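Local coordinates for protein 16S rRNA methyltransferase (Streptomyces sp. DSM 40477, PDB 3MQ2) that methylates the N1 position of adenine 1408 in 16S rRNA, using S-adenosyl-L-methionine, and so confers resistance to aminoglycosides such as kanamycin and apramycin, at residues A[6-11]-A[70-75]. Sequence-based numbering, arbitrary orientation.
Sequences RVVGKR and KAAAKP
Ala72 packs its methyl group against Val8 and Arg6, joining an N-terminal beta hairpin to the end of helix 65-71 at the edge of a Rossmann-like methyltransferase fold. The hairpin pairs strands 5-8 and 11-14 through a type II' turn from Val8 to Arg11. Gly9 occupies the second position of this turn with positive phi (58°). Val8 N hydrogen-bonds to Arg11 O and Arg11 N to Val8 O, each at 2.9 Å. In 70-75, Ala73 N hydrogen-bonds to Lys70 O at 3.1 Å as the chain leaves the helix. The side chain of Ala72 points at the hairpin. No hydrogen bond crosses between 6-11 and 70-75, and the contact is small, burying 97 Å² in all. Ser68 of helix 65-71 adds a hydrogen bond between its hydroxyl and Gly9 N. Arg6 is extended from CG to NE, with CG anti to the backbone N (chi1 -180°), and carries its guanidinium past Val8. Val8 CG2 lies over one guanidinium face, 3.3 Å above the plane and displaced toward the rim. Arg6 NH2 ends 3.7 Å from Ala72 CB, in an oblique approach. The closest touch is Val8 CG1 on Ala72 CB, at 3.5 Å.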
loop_
_atom_site.group_PDB
_atom_site.type_symbol
_atom_site.label_atom_id
_atom_site.label_comp_id
_atom_site.label_asym_id
_atom_site.label_seq_id
_atom_site.Cartn_x
_atom_site.Cartn_y
_atom_site.Cartn_z
ATOM N N ARG A 6 -11.743 -3.669 12.201
ATOM C CA ARG A 6 -12.353 -2.907 11.122
ATOM C C ARG A 6 -12.622 -1.479 11.559
ATOM O O ARG A 6 -13.075 -1.230 12.677
ATOM C CB ARG A 6 -13.647 -3.570 10.630
ATOM C CG ARG A 6 -14.304 -2.791 9.489
ATOM C CD ARG A 6 -15.529 -3.489 8.920
ATOM N NE ARG A 6 -16.069 -2.698 7.807
ATOM C CZ ARG A 6 -17.312 -2.783 7.344
ATOM N NH1 ARG A 6 -18.177 -3.642 7.877
ATOM N NH2 ARG A 6 -17.689 -2.004 6.337
ATOM N N VAL A 7 -12.320 -0.542 10.671
ATOM C CA VAL A 7 -12.627 0.860 10.904
ATOM C C VAL A 7 -13.824 1.288 10.073
ATOM O O VAL A 7 -13.846 1.104 8.851
ATOM C CB VAL A 7 -11.434 1.764 10.569
ATOM C CG1 VAL A 7 -11.843 3.239 10.679
ATOM C CG2 VAL A 7 -10.269 1.456 11.523
ATOM N N VAL A 8 -14.830 1.854 10.742
ATOM C CA VAL A 8 -15.963 2.476 10.042
ATOM C C VAL A 8 -16.294 3.802 10.723
ATOM O O VAL A 8 -16.831 3.826 11.827
ATOM C CB VAL A 8 -17.216 1.577 10.000
ATOM C CG1 VAL A 8 -18.355 2.299 9.294
ATOM C CG2 VAL A 8 -16.916 0.247 9.291
ATOM N N GLY A 9 -15.968 4.904 10.056
ATOM C CA GLY A 9 -16.066 6.209 10.682
ATOM C C GLY A 9 -15.203 6.240 11.931
ATOM O O GLY A 9 -14.023 5.887 11.890
ATOM N N LYS A 10 -15.784 6.649 13.052
ATOM C CA LYS A 10 -15.027 6.695 14.301
ATOM C C LYS A 10 -15.099 5.380 15.073
ATOM O O LYS A 10 -14.553 5.266 16.171
ATOM C CB LYS A 10 -15.523 7.833 15.190
ATOM C CG LYS A 10 -15.383 9.206 14.565
ATOM C CD LYS A 10 -15.835 10.286 15.531
ATOM C CE LYS A 10 -15.594 11.669 14.953
ATOM N NZ LYS A 10 -16.085 12.751 15.855
ATOM N N ARG A 11 -15.788 4.396 14.513
ATOM C CA ARG A 11 -15.943 3.112 15.193
ATOM C C ARG A 11 -14.858 2.133 14.779
ATOM O O ARG A 11 -14.500 2.049 13.603
ATOM C CB ARG A 11 -17.310 2.499 14.873
ATOM C CG ARG A 11 -17.544 1.138 15.506
ATOM C CD ARG A 11 -18.852 0.518 15.027
ATOM N NE ARG A 11 -19.122 -0.762 15.672
ATOM C CZ ARG A 11 -20.228 -1.476 15.489
ATOM N NH1 ARG A 11 -21.180 -1.031 14.678
ATOM N NH2 ARG A 11 -20.380 -2.637 16.117
ATOM N N LYS A 70 -18.244 6.242 4.449
ATOM C CA LYS A 70 -18.902 6.287 3.150
ATOM C C LYS A 70 -18.954 4.896 2.523
ATOM O O LYS A 70 -19.985 4.479 1.998
ATOM C CB LYS A 70 -18.161 7.253 2.229
ATOM C CG LYS A 70 -18.699 7.300 0.811
ATOM C CD LYS A 70 -18.036 8.424 0.037
ATOM C CE LYS A 70 -18.708 8.658 -1.303
ATOM N NZ LYS A 70 -18.127 9.842 -1.995
ATOM N N ALA A 71 -17.843 4.167 2.602
ATOM C CA ALA A 71 -17.764 2.843 1.995
ATOM C C ALA A 71 -18.708 1.851 2.663
ATOM O O ALA A 71 -19.101 0.859 2.052
ATOM C CB ALA A 71 -16.316 2.318 2.034
ATOM N N ALA A 72 -19.065 2.117 3.917
ATOM C CA ALA A 72 -19.928 1.214 4.673
ATOM C C ALA A 72 -21.399 1.593 4.549
ATOM O O ALA A 72 -22.266 0.937 5.130
ATOM C CB ALA A 72 -19.515 1.184 6.135
ATOM N N ALA A 73 -21.669 2.649 3.786
ATOM C CA ALA A 73 -23.030 3.138 3.595
ATOM C C ALA A 73 -23.726 2.329 2.512
ATOM O O ALA A 73 -23.146 1.403 1.955
ATOM C CB ALA A 73 -23.017 4.613 3.228
ATOM N N LYS A 74 -24.976 2.666 2.219
ATOM C CA LYS A 74 -25.665 1.993 1.128
ATOM C C LYS A 74 -25.017 2.374 -0.195
ATOM O O LYS A 74 -24.450 3.462 -0.321
ATOM C CB LYS A 74 -27.157 2.333 1.137
ATOM C CG LYS A 74 -27.912 1.673 2.277
ATOM C CD LYS A 74 -29.373 2.074 2.296
ATOM C CE LYS A 74 -30.121 1.366 3.418
ATOM N NZ LYS A 74 -31.552 1.774 3.467
ATOM N N PRO A 75 -25.087 1.472 -1.184
ATOM C CA PRO A 75 -24.502 1.683 -2.515
ATOM C C PRO A 75 -24.858 3.034 -3.124
ATOM O O PRO A 75 -23.997 3.665 -3.728
ATOM C CB PRO A 75 -25.123 0.557 -3.342
ATOM C CG PRO A 75 -25.349 -0.531 -2.352
ATOM C CD PRO A 75 -25.736 0.155 -1.072
#